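Citrate lyase subunit beta-like protein (Mycobacterium tuberculosis H37Rv, PDB 6ARB) is a homotrimeric, magnesium-binding lyase of the HpcH/HpaI aldolase family that may play a role in fatty acid biosynthesis. Local coordinates at residues P16-C21 / V38-L43; E67-R72 / T91-V96; M140-E145 / L186-L191. All blocks are in the same frame, centred on the assembly; numbering follows the deposited sequence. Where two conformers were deposited one is given.

Overall arrangement
From the N terminus, the chain runs along strand 17-22, comes back through helix 29-35 and runs on, parallel to the first strand, in 38-42, where contact 1 closes a 16-residue loop. Contact 2 repeats this step two strands further on, with helix 79-88 between strands 69-72 and 95-98. Contact 3 closes a 40-residue loop, joining strand 137-142 and the start of helix 144-151 to strand 184-187 and the loop after it. The three loops follow in series; none encloses another. Strands 38-42 and 69-72 are neighbours, so contacts 1 and 2 touch directly, D42 pairing with R72. Contact 3 meets contact 1 in the barrel core, F20 packing on M141 and V189, but not contact 2.

Contact 1 of 3, residues P16-C21 / V38-L43; sequences PGWLFC and VVILDL. With COA (coenzyme A), chain F.
Strands 17-21 and 38-42 run parallel, their axes 4.6 Å apart at closest and 22° from alignment, in a register that sets W18 beside V38, L19 beside V39, F20 beside I40 and C21 beside L41. Four backbone bonds stitch them: L19 N to V38 O, I40 N to L19 O, C21 N to I40 O and D42 N to C21 O. The straightest are the middle two, each 169° at the hydrogen.

W18 and V38 lie side by side on one face of the sheet. V38 CB stands 3.5 Å from the centroid of the five-membered ring of W18, almost exactly on the ring normal, a CH-pi contact in which CG2 also covers the NE1 side of the indole. I40 CD1 instead reaches the edge of that indole. The same methyl lies over the centre of the F20 ring, 4.0 Å from its centroid, while I40 CG2 comes to 3.4 Å from F20 CE1; CG2 anti to the backbone N and CG1 beside it let both branches of I40 reach this ring. The opposite face of F20 is covered by C2P of coenzyme A, so the phenyl group is sandwiched between I40 and the coenzyme A arm. The adenine is held nearby: its N6A donates to F20 O at 2.9 Å, and C21 SG approaches N1A at 3.4 Å.

D42, at the C-terminal end of its strand, accepts from the backbone N of G46 through OD2. The two strands and helix 29-35 form a beta-alpha-beta unit of the barrel. L19, C21, V39 and L41 share the face toward the outer helices, with C21 and V39 packing on A32, whereas strand 69-72 flanks the far side of strand 38-42.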
loop_
_atom_site.group_PDB
_atom_site.type_symbol
_atom_site.label_atom_id
_atom_site.label_comp_id
_atom_site.label_asym_id
_atom_site.label_seq_id
_atom_site.Cartn_x
_atom_site.Cartn_y
_atom_site.Cartn_z
ATOM N N PRO A 16 -2.187 6.486 25.525
ATOM C CA PRO A 16 -2.075 6.730 24.083
ATOM C C PRO A 16 -1.968 8.213 23.730
ATOM O O PRO A 16 -1.746 8.533 22.566
ATOM C CB PRO A 16 -3.403 6.188 23.551
ATOM C CG PRO A 16 -4.368 6.496 24.664
ATOM C CD PRO A 16 -3.588 6.303 25.946
ATOM N N GLY A 17 -2.149 9.098 24.707
ATOM C CA GLY A 17 -2.167 10.524 24.429
ATOM C C GLY A 17 -0.822 11.191 24.608
ATOM O O GLY A 17 -0.473 11.614 25.713
ATOM N N TRP A 18 -0.064 11.286 23.519
ATOM C CA TRP A 18 1.235 11.956 23.539
ATOM C C TRP A 18 1.111 13.358 22.942
ATOM O O TRP A 18 0.338 13.577 22.000
ATOM C CB TRP A 18 2.263 11.156 22.751
ATOM C CG TRP A 18 2.619 9.839 23.358
ATOM C CD1 TRP A 18 1.853 9.070 24.184
ATOM C CD2 TRP A 18 3.856 9.136 23.186
ATOM N NE1 TRP A 18 2.538 7.920 24.535
ATOM C CE2 TRP A 18 3.769 7.943 23.930
ATOM C CE3 TRP A 18 5.026 9.399 22.465
ATOM C CZ2 TRP A 18 4.814 7.019 23.981
ATOM C CZ3 TRP A 18 6.064 8.477 22.516
ATOM C CH2 TRP A 18 5.947 7.303 23.263
ATOM N N LEU A 19 1.873 14.303 23.486
ATOM C CA LEU A 19 1.724 15.705 23.109
ATOM C C LEU A 19 3.048 16.364 22.784
ATOM O O LEU A 19 3.959 16.358 23.605
ATOM C CB LEU A 19 1.034 16.481 24.233
ATOM C CG LEU A 19 0.881 18.004 24.145
ATOM C CD1 LEU A 19 0.092 18.425 22.901
ATOM C CD2 LEU A 19 0.179 18.494 25.403
ATOM N N PHE A 20 3.145 16.918 21.574
ATOM C CA PHE A 20 4.266 17.775 21.193
ATOM C C PHE A 20 4.227 19.110 21.945
ATOM O O PHE A 20 3.197 19.759 22.019
ATOM C CB PHE A 20 4.193 18.106 19.694
ATOM C CG PHE A 20 4.895 17.120 18.794
ATOM C CD1 PHE A 20 6.275 16.980 18.828
ATOM C CD2 PHE A 20 4.177 16.380 17.866
ATOM C CE1 PHE A 20 6.918 16.088 17.979
ATOM C CE2 PHE A 20 4.812 15.492 17.015
ATOM C CZ PHE A 20 6.185 15.345 17.073
ATOM N N CYS A 21 5.374 19.547 22.457
ATOM C CA CYS A 21 5.507 20.922 22.926
ATOM C C CYS A 21 6.875 21.461 22.511
ATOM O O CYS A 21 7.897 20.830 22.775
ATOM C CB CYS A 21 5.312 20.998 24.443
ATOM S SG CYS A 21 5.354 22.677 25.141
ATOM N N VAL A 38 2.548 11.239 27.638
ATOM C CA VAL A 38 3.965 11.440 27.401
ATOM C C VAL A 38 4.101 12.748 26.650
ATOM O O VAL A 38 3.294 13.027 25.766
ATOM C CB VAL A 38 4.547 10.325 26.496
ATOM C CG1 VAL A 38 5.982 10.662 26.064
ATOM C CG2 VAL A 38 4.489 8.985 27.209
ATOM N N VAL A 39 5.115 13.539 27.005
ATOM C CA VAL A 39 5.413 14.790 26.308
ATOM C C VAL A 39 6.583 14.585 25.360
ATOM O O VAL A 39 7.563 13.943 25.718
ATOM C CB VAL A 39 5.785 15.906 27.292
ATOM C CG1 VAL A 39 6.307 17.132 26.543
ATOM C CG2 VAL A 39 4.589 16.262 28.151
ATOM N N ILE A 40 6.458 15.108 24.146
ATOM C CA ILE A 40 7.570 15.165 23.214
ATOM C C ILE A 40 8.080 16.595 23.140
ATOM O O ILE A 40 7.435 17.452 22.521
ATOM C CB ILE A 40 7.136 14.782 21.791
ATOM C CG1 ILE A 40 6.457 13.409 21.777
ATOM C CG2 ILE A 40 8.340 14.822 20.853
ATOM C CD1 ILE A 40 5.653 13.140 20.505
ATOM N N LEU A 41 9.223 16.856 23.768
ATOM C CA LEU A 41 9.857 18.171 23.682
ATOM C C LEU A 41 10.570 18.320 22.334
ATOM O O LEU A 41 11.423 17.507 21.974
ATOM C CB LEU A 41 10.802 18.410 24.875
ATOM C CG LEU A 41 10.095 18.398 26.237
ATOM C CD1 LEU A 41 11.068 18.396 27.405
ATOM C CD2 LEU A 41 9.101 19.576 26.362
ATOM N N ASP A 42 10.197 19.346 21.574
ATOM C CA ASP A 42 10.633 19.458 20.179
ATOM C C ASP A 42 11.765 20.456 19.931
ATOM O O ASP A 42 11.622 21.643 20.209
ATOM C CB ASP A 42 9.443 19.804 19.279
ATOM C CG ASP A 42 9.793 19.753 17.806
ATOM O OD1 ASP A 42 10.741 19.023 17.445
ATOM O OD2 ASP A 42 9.120 20.440 17.008
ATOM N N LEU A 43 12.884 19.963 19.398
ATOM C CA LEU A 43 13.976 20.833 18.981
ATOM C C LEU A 43 13.980 20.999 17.466
ATOM O O LEU A 43 14.750 21.795 16.931
ATOM C CB LEU A 43 15.339 20.289 19.435
ATOM C CG LEU A 43 15.546 20.043 20.935
ATOM C CD1 LEU A 43 16.805 19.203 21.150
ATOM C CD2 LEU A 43 15.634 21.350 21.704
HETATM N N1A COA F . 1.937 22.310 24.881
HETATM C C2A COA F . 1.586 22.820 26.077
HETATM N N3A COA F . 0.595 23.715 26.196
HETATM C C4A COA F . -0.085 24.146 25.112
HETATM C C5A COA F . 0.247 23.646 23.851
HETATM C C6A COA F . 1.284 22.706 23.772
HETATM N N6A COA F . 1.653 22.152 22.440
HETATM N N7A COA F . -0.576 24.230 22.947
HETATM C C8A COA F . -1.393 25.073 23.617
HETATM N N9A COA F . -1.094 25.031 24.924
HETATM C C1B COA F . -1.756 25.768 25.973
HETATM C C2B COA F . -1.541 27.204 25.933
HETATM O O2B COA F . -0.430 27.512 26.700
HETATM C C3B COA F . -2.711 27.704 26.595
HETATM O O3B COA F . -2.530 27.490 27.946
HETATM P P3B COA F . -3.294 28.368 28.969
HETATM O O7A COA F . -4.163 29.349 28.217
HETATM O O8A COA F . -2.282 29.104 29.802
HETATM O O9A COA F . -4.151 27.478 29.849
HETATM C C4B COA F . -3.778 26.834 26.124
HETATM O O4B COA F . -3.125 25.580 25.852
HETATM C C5B COA F . -4.394 27.355 24.916
HETATM O O5B COA F . -3.560 27.918 23.990
HETATM P P1A COA F . -3.965 28.202 22.521
HETATM O O1A COA F . -4.355 29.644 22.413
HETATM O O2A COA F . -5.128 27.336 22.126
HETATM O O3A COA F . -2.722 27.884 21.632
HETATM P P2A COA F . -1.716 28.975 21.096
HETATM O O4A COA F . -2.458 30.005 20.273
HETATM O O5A COA F . -0.991 29.643 22.227
HETATM O O6A COA F . -0.657 28.302 20.176
HETATM C CBP COA F . 0.249 26.384 18.940
HETATM C CCP COA F . -0.967 27.161 19.463
HETATM C CDP COA F . 1.406 27.343 18.674
HETATM C CEP COA F . -0.080 25.634 17.675
HETATM C CAP COA F . 0.626 25.372 20.045
HETATM O OAP COA F . -0.450 24.522 20.209
HETATM C C9P COA F . 1.816 24.489 19.723
HETATM O O9P COA F . 2.956 24.838 19.993
HETATM N N8P COA F . 1.554 23.242 19.079
HETATM C C7P COA F . 2.648 22.319 18.738
HETATM C C6P COA F . 3.389 22.565 17.454
HETATM C C5P COA F . 4.515 21.605 17.217
HETATM O O5P COA F . 5.114 21.142 18.184
HETATM N N4P COA F . 4.863 21.250 15.863
HETATM C C3P COA F . 5.928 20.329 15.649
HETATM C C2P COA F . 5.487 18.890 15.499
HETATM S S1P COA F . 3.971 18.637 14.586
#

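Contact 2 of 3, residues E67-R72 / T91-V96; sequences ERTVVR and TAYTTV. With COA (coenzyme A), chain F.
Y93 overlaps two side chains of strand 69-72, T69 and V71, which point to the same side of the sheet. V71 CG2 comes to 3.7 Å from Y93 CD2, the two side chains meeting at about a right angle. From the same side of the ring plane, T69 CG2 lies 3.8 Å from Y93 CE1, across the ring from CD2; both methyls come in obliquely, which supports apolar packing and neither a face nor an edge contact. Y93 has CG anti to its carbonyl carbon (chi1 -61°), which brings the ring over T69 and V71, and its hydroxyl is hydrogen-bonded to the backbone N of L64.

The strands proper share a short parallel pairing, V71 with V96. V71 N donates to T95 O at 3.2 Å with 163° at the hydrogen, and V96 CA approaches V71 O at the same distance in a CA-H...O contact. V70 packs on V38, its methyl contact with T95 depending on the conformer.

Before the strands pair, a water bridges them: it donates to T69 O at 2.8 Å and accepts from T94 N. Just upstream, T91 OG1 accepts from Y93 N, forming an ST turn that shapes the backbone entering the strand.

Beyond the pairing, R72 leads from strand 69-72 into the substrate site. D42 makes a salt bridge to its NE, NH1 donates to pyruvate O3, and NH2 comes to 3.2 Å from C2P of coenzyme A, which approaches obliquely, so the guanidinium meets both ligands. The chemistry therefore divides along the strand: apolar packing and a bridging water at one end, and at the other a guanidinium positioned by a carboxylate to bind the ligand.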
loop_
_atom_site.group_PDB
_atom_site.type_symbol
_atom_site.label_atom_id
_atom_site.label_comp_id
_atom_site.label_asym_id
_atom_site.label_seq_id
_atom_site.Cartn_x
_atom_site.Cartn_y
_atom_site.Cartn_z
ATOM N N GLU A 67 10.953 9.556 32.450
ATOM C CA GLU A 67 10.248 8.316 32.181
ATOM C C GLU A 67 8.979 8.567 31.345
ATOM O O GLU A 67 8.363 7.624 30.849
ATOM C CB GLU A 67 9.909 7.594 33.484
ATOM C CG GLU A 67 11.077 7.476 34.460
ATOM C CD GLU A 67 12.244 6.659 33.916
ATOM O OE1 GLU A 67 12.770 6.995 32.831
ATOM O OE2 GLU A 67 12.644 5.680 34.586
ATOM N N ARG A 68 8.606 9.838 31.186
ATOM C CA ARG A 68 7.385 10.203 30.456
ATOM C C ARG A 68 7.628 11.363 29.480
ATOM O O ARG A 68 6.710 12.127 29.146
ATOM C CB ARG A 68 6.267 10.580 31.439
ATOM C CG ARG A 68 5.784 9.434 32.316
ATOM C CD ARG A 68 4.928 8.438 31.532
ATOM N NE ARG A 68 4.431 7.358 32.384
ATOM C CZ ARG A 68 4.867 6.101 32.338
ATOM N NH1 ARG A 68 5.807 5.748 31.469
ATOM N NH2 ARG A 68 4.354 5.192 33.159
ATOM N N THR A 69 8.865 11.480 29.015
ATOM C CA THR A 69 9.242 12.563 28.123
ATOM C C THR A 69 10.158 12.020 27.043
ATOM O O THR A 69 11.050 11.230 27.330
ATOM C CB THR A 69 9.979 13.686 28.897
ATOM O OG1 THR A 69 9.234 14.023 30.076
ATOM C CG2 THR A 69 10.146 14.925 28.040
ATOM N N VAL A 70 9.905 12.431 25.804
ATOM C CA VAL A 70 10.738 12.090 24.654
ATOM C C VAL A 70 11.251 13.412 24.103
ATOM O O VAL A 70 10.590 14.430 24.258
ATOM C CB VAL A 70 9.911 11.359 23.572
ATOM C CG1 VAL A 70 10.734 11.155 22.293
ATOM C CG2 VAL A 70 9.389 10.039 24.117
ATOM N N VAL A 71 12.434 13.424 23.498
ATOM C CA VAL A 71 12.920 14.648 22.864
ATOM C C VAL A 71 13.062 14.461 21.352
ATOM O O VAL A 71 13.830 13.609 20.900
ATOM C CB VAL A 71 14.289 15.083 23.442
ATOM C CG1 VAL A 71 14.835 16.292 22.681
ATOM C CG2 VAL A 71 14.167 15.387 24.926
ATOM N N ARG A 72 12.335 15.244 20.559
ATOM C CA ARG A 72 12.556 15.167 19.116
ATOM C C ARG A 72 13.758 16.019 18.727
ATOM O O ARG A 72 13.732 17.244 18.847
ATOM C CB ARG A 72 11.324 15.572 18.294
ATOM C CG ARG A 72 11.569 15.393 16.792
ATOM C CD ARG A 72 10.311 15.512 15.963
ATOM N NE ARG A 72 9.889 16.900 15.803
ATOM C CZ ARG A 72 8.969 17.303 14.933
ATOM N NH1 ARG A 72 8.369 16.418 14.151
ATOM N NH2 ARG A 72 8.640 18.592 14.858
ATOM N N THR A 91 21.228 16.426 30.246
ATOM C CA THR A 91 19.897 16.089 30.719
ATOM C C THR A 91 19.851 14.633 31.123
ATOM O O THR A 91 20.825 13.905 30.944
ATOM C CB THR A 91 18.844 16.281 29.616
ATOM O OG1 THR A 91 18.987 15.234 28.648
ATOM C CG2 THR A 91 19.005 17.634 28.936
ATOM N N ALA A 92 18.705 14.204 31.647
ATOM C CA ALA A 92 18.489 12.801 31.985
ATOM C C ALA A 92 17.607 12.086 30.958
ATOM O O ALA A 92 17.129 10.981 31.218
ATOM C CB ALA A 92 17.875 12.678 33.372
ATOM N N TYR A 93 17.389 12.715 29.801
ATOM C CA TYR A 93 16.526 12.133 28.767
ATOM C C TYR A 93 17.193 10.968 28.032
ATOM O O TYR A 93 18.342 11.074 27.596
ATOM C CB TYR A 93 16.056 13.204 27.780
ATOM C CG TYR A 93 15.258 14.283 28.457
ATOM C CD1 TYR A 93 14.188 13.959 29.290
ATOM C CD2 TYR A 93 15.584 15.625 28.295
ATOM C CE1 TYR A 93 13.455 14.964 29.945
ATOM C CE2 TYR A 93 14.855 16.628 28.928
ATOM C CZ TYR A 93 13.798 16.290 29.758
ATOM O OH TYR A 93 13.078 17.286 30.390
ATOM N N THR A 94 16.470 9.861 27.895
ATOM C CA THR A 94 17.055 8.647 27.310
ATOM C C THR A 94 16.373 8.181 26.025
ATOM O O THR A 94 16.885 7.300 25.336
ATOM C CB THR A 94 17.032 7.474 28.301
ATOM O OG1 THR A 94 15.681 7.207 28.690
ATOM C CG2 THR A 94 17.867 7.796 29.540
ATOM N N THR A 95 15.214 8.753 25.716
ATOM C CA THR A 95 14.524 8.436 24.467
ATOM C C THR A 95 14.447 9.688 23.591
ATOM O O THR A 95 14.095 10.773 24.070
ATOM C CB THR A 95 13.106 7.864 24.723
ATOM O OG1 THR A 95 13.206 6.724 25.583
ATOM C CG2 THR A 95 12.457 7.431 23.414
ATOM N N VAL A 96 14.813 9.534 22.321
ATOM C CA VAL A 96 14.715 10.610 21.343
ATOM C C VAL A 96 13.861 10.208 20.153
ATOM O O VAL A 96 13.753 9.023 19.805
ATOM C CB VAL A 96 16.095 11.040 20.793
ATOM C CG1 VAL A 96 16.917 11.769 21.868
ATOM C CG2 VAL A 96 16.840 9.844 20.216
HETATM N N1A COA F . 1.937 22.310 24.881
HETATM C C2A COA F . 1.586 22.820 26.077
HETATM N N3A COA F . 0.595 23.715 26.196
HETATM C C4A COA F . -0.085 24.146 25.112
HETATM C C5A COA F . 0.247 23.646 23.851
HETATM C C6A COA F . 1.284 22.706 23.772
HETATM N N6A COA F . 1.653 22.152 22.440
HETATM N N7A COA F . -0.576 24.230 22.947
HETATM C C8A COA F . -1.393 25.073 23.617
HETATM N N9A COA F . -1.094 25.031 24.924
HETATM C C1B COA F . -1.756 25.768 25.973
HETATM C C2B COA F . -1.541 27.204 25.933
HETATM O O2B COA F . -0.430 27.512 26.700
HETATM C C3B COA F . -2.711 27.704 26.595
HETATM O O3B COA F . -2.530 27.490 27.946
HETATM P P3B COA F . -3.294 28.368 28.969
HETATM O O7A COA F . -4.163 29.349 28.217
HETATM O O8A COA F . -2.282 29.104 29.802
HETATM O O9A COA F . -4.151 27.478 29.849
HETATM C C4B COA F . -3.778 26.834 26.124
HETATM O O4B COA F . -3.125 25.580 25.852
HETATM C C5B COA F . -4.394 27.355 24.916
HETATM O O5B COA F . -3.560 27.918 23.990
HETATM P P1A COA F . -3.965 28.202 22.521
HETATM O O1A COA F . -4.355 29.644 22.413
HETATM O O2A COA F . -5.128 27.336 22.126
HETATM O O3A COA F . -2.722 27.884 21.632
HETATM P P2A COA F . -1.716 28.975 21.096
HETATM O O4A COA F . -2.458 30.005 20.273
HETATM O O5A COA F . -0.991 29.643 22.227
HETATM O O6A COA F . -0.657 28.302 20.176
HETATM C CBP COA F . 0.249 26.384 18.940
HETATM C CCP COA F . -0.967 27.161 19.463
HETATM C CDP COA F . 1.406 27.343 18.674
HETATM C CEP COA F . -0.080 25.634 17.675
HETATM C CAP COA F . 0.626 25.372 20.045
HETATM O OAP COA F . -0.450 24.522 20.209
HETATM C C9P COA F . 1.816 24.489 19.723
HETATM O O9P COA F . 2.956 24.838 19.993
HETATM N N8P COA F . 1.554 23.242 19.079
HETATM C C7P COA F . 2.648 22.319 18.738
HETATM C C6P COA F . 3.389 22.565 17.454
HETATM C C5P COA F . 4.515 21.605 17.217
HETATM O O5P COA F . 5.114 21.142 18.184
HETATM N N4P COA F . 4.863 21.250 15.863
HETATM C C3P COA F . 5.928 20.329 15.649
HETATM C C2P COA F . 5.487 18.890 15.499
HETATM S S1P COA F . 3.971 18.637 14.586
HETATM O O HOH W 1 13.622 10.464 28.254
#

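Contact 3 of 3, residues M140-E145 / L186-L191; sequences MMWGAE and LDAVHL. With PYR (pyruvic acid), chain E.
W142 and A188 make the tightest side-chain packing between segments 140-145 and 186-191: A188 CB lies over one face of the indole, offset toward its rim and 3.4 Å from W142 CE2. The ring is also fixed at its edge, where NE1 donates to D187 OD1 at 2.9 Å. That bond is nearly straight (176° at the hydrogen), with the acceptor in the ring plane. W142 has CG between its backbone N and carbonyl carbon (chi1 75°), which swings the indole across to D187. R171 forms a salt bridge with the same OD1, so one carboxylate oxygen takes both bonds, and R171 probably steadies the carboxylate that fixes the indole.

M141 contributes a second apolar layer, toward the barrel core. Its extended chain crosses L186 at about a right angle, CB to CB 3.9 Å, and carries CE to 4.1 Å from V189 CG1. A single backbone bond, L186 N to M140 O at 2.9 Å, joins the strands before these side chains.

Past A188 the segments are linked more loosely, through a water between the E145 carboxylate and V189 O, and by L191 CD1 touching E145 CG. E145 was modelled in two conformers, so these side-chain contacts, like its bond to S156, are less certain. This end, where L191 is partly exposed, meets a neighbouring subunit, whose H267 donates to E145 O and whose M259 packs on L191.

G143 occupies the N-cap position of helix 144-151, and E145 N donates to pyruvate O at 3.0 Å. The ligand thus sits at the N-terminal end of a helix that follows a barrel strand, beside the magnesium ligand D146: the C-terminal mouth of the parallel strands, where TIM-barrel enzymes carry their active sites.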
loop_
_atom_site.group_PDB
_atom_site.type_symbol
_atom_site.label_atom_id
_atom_site.label_comp_id
_atom_site.label_asym_id
_atom_site.label_seq_id
_atom_site.Cartn_x
_atom_site.Cartn_y
_atom_site.Cartn_z
ATOM N N MET A 140 7.948 3.619 15.960
ATOM C CA MET A 140 7.919 4.223 14.620
ATOM C C MET A 140 6.716 5.126 14.548
ATOM O O MET A 140 5.633 4.739 14.980
ATOM C CB MET A 140 7.737 3.162 13.536
ATOM C CG MET A 140 8.673 2.006 13.661
ATOM S SD MET A 140 10.131 2.365 12.696
ATOM C CE MET A 140 9.408 2.371 11.045
ATOM N N MET A 141 6.923 6.319 13.999
ATOM C CA MET A 141 5.850 7.267 13.759
ATOM C C MET A 141 5.913 7.623 12.284
ATOM O O MET A 141 6.947 7.445 11.640
ATOM C CB MET A 141 6.060 8.511 14.617
ATOM C CG MET A 141 4.955 9.559 14.477
ATOM S SD MET A 141 5.256 10.947 15.589
ATOM C CE MET A 141 3.891 12.025 15.127
ATOM N N TRP A 142 4.806 8.093 11.733
ATOM C CA TRP A 142 4.833 8.611 10.377
ATOM C C TRP A 142 4.354 10.074 10.365
ATOM O O TRP A 142 3.613 10.519 11.261
ATOM C CB TRP A 142 3.995 7.739 9.454
ATOM C CG TRP A 142 2.516 7.923 9.629
ATOM C CD1 TRP A 142 1.744 7.487 10.666
ATOM C CD2 TRP A 142 1.635 8.605 8.729
ATOM N NE1 TRP A 142 0.429 7.850 10.464
ATOM C CE2 TRP A 142 0.339 8.541 9.282
ATOM C CE3 TRP A 142 1.817 9.263 7.506
ATOM C CZ2 TRP A 142 -0.769 9.113 8.653
ATOM C CZ3 TRP A 142 0.709 9.825 6.883
ATOM C CH2 TRP A 142 -0.559 9.744 7.457
ATOM N N GLY A 143 4.818 10.830 9.376
ATOM C CA GLY A 143 4.518 12.250 9.295
ATOM C C GLY A 143 4.025 12.588 7.903
ATOM O O GLY A 143 4.763 12.449 6.928
ATOM N N ALA A 144 2.774 13.030 7.811
ATOM C CA ALA A 144 2.128 13.224 6.515
ATOM C C ALA A 144 2.600 14.499 5.815
ATOM O O ALA A 144 2.669 14.555 4.588
ATOM C CB ALA A 144 0.614 13.256 6.690
ATOM N N GLU A 145 2.923 15.525 6.597
ATOM C CA GLU A 145 3.209 16.830 6.013
ATOM C C GLU A 145 4.602 16.935 5.398
ATOM O O GLU A 145 4.743 17.413 4.270
ATOM C CB GLU A 145 2.945 17.948 7.014
ATOM C CG GLU A 145 1.578 17.821 7.682
ATOM C CD GLU A 145 0.445 17.747 6.668
ATOM O OE1 GLU A 145 0.524 18.462 5.642
ATOM O OE2 GLU A 145 -0.525 16.977 6.887
ATOM N N LEU A 186 3.088 4.794 16.330
ATOM C CA LEU A 186 2.483 6.081 16.665
ATOM C C LEU A 186 1.817 6.689 15.440
ATOM O O LEU A 186 2.444 6.808 14.391
ATOM C CB LEU A 186 3.547 7.052 17.214
ATOM C CG LEU A 186 4.158 6.815 18.593
ATOM C CD1 LEU A 186 5.076 5.613 18.569
ATOM C CD2 LEU A 186 4.934 8.053 19.020
ATOM N N ASP A 187 0.540 7.063 15.568
ATOM C CA ASP A 187 -0.213 7.660 14.463
ATOM C C ASP A 187 0.038 9.170 14.371
ATOM O O ASP A 187 0.372 9.819 15.375
ATOM C CB ASP A 187 -1.720 7.372 14.611
ATOM C CG ASP A 187 -2.467 7.434 13.282
ATOM O OD1 ASP A 187 -1.825 7.377 12.207
ATOM O OD2 ASP A 187 -3.711 7.523 13.311
ATOM N N ALA A 188 -0.134 9.706 13.165
ATOM C CA ALA A 188 0.187 11.103 12.817
ATOM C C ALA A 188 -0.653 12.194 13.487
ATOM O O ALA A 188 -1.805 11.975 13.869
ATOM C CB ALA A 188 0.124 11.290 11.301
ATOM N N VAL A 189 -0.075 13.390 13.570
ATOM C CA VAL A 189 -0.736 14.513 14.242
ATOM C C VAL A 189 -1.973 14.996 13.477
ATOM O O VAL A 189 -2.056 14.838 12.256
ATOM C CB VAL A 189 0.232 15.700 14.442
ATOM C CG1 VAL A 189 1.423 15.289 15.326
ATOM C CG2 VAL A 189 0.712 16.228 13.097
ATOM N N HIS A 190 -2.939 15.562 14.202
ATOM C CA HIS A 190 -4.125 16.151 13.573
ATOM C C HIS A 190 -3.949 17.658 13.678
ATOM O O HIS A 190 -4.052 18.231 14.766
ATOM C CB HIS A 190 -5.403 15.692 14.284
ATOM C CG HIS A 190 -6.665 15.915 13.500
ATOM N ND1 HIS A 190 -7.122 15.021 12.550
ATOM C CD2 HIS A 190 -7.585 16.909 13.553
ATOM C CE1 HIS A 190 -8.255 15.470 12.037
ATOM N NE2 HIS A 190 -8.559 16.614 12.628
ATOM N N LEU A 191 -3.661 18.292 12.544
ATOM C CA LEU A 191 -3.272 19.699 12.505
ATOM C C LEU A 191 -4.421 20.682 12.698
ATOM O O LEU A 191 -4.203 21.825 13.090
ATOM C CB LEU A 191 -2.571 20.015 11.185
ATOM C CG LEU A 191 -1.226 19.339 10.934
ATOM C CD1 LEU A 191 -0.547 20.007 9.756
ATOM C CD2 LEU A 191 -0.359 19.431 12.165
HETATM C C PYR E . 5.146 15.874 9.879
HETATM O O PYR E . 3.960 15.504 9.461
HETATM O OXT PYR E . 5.952 16.420 9.008
HETATM C CA PYR E . 5.528 15.680 11.218
HETATM O O3 PYR E . 6.552 16.307 11.754
HETATM C CB PYR E . 4.754 14.730 12.080
HETATM O O HOH W 2 -0.749 15.407 9.328
#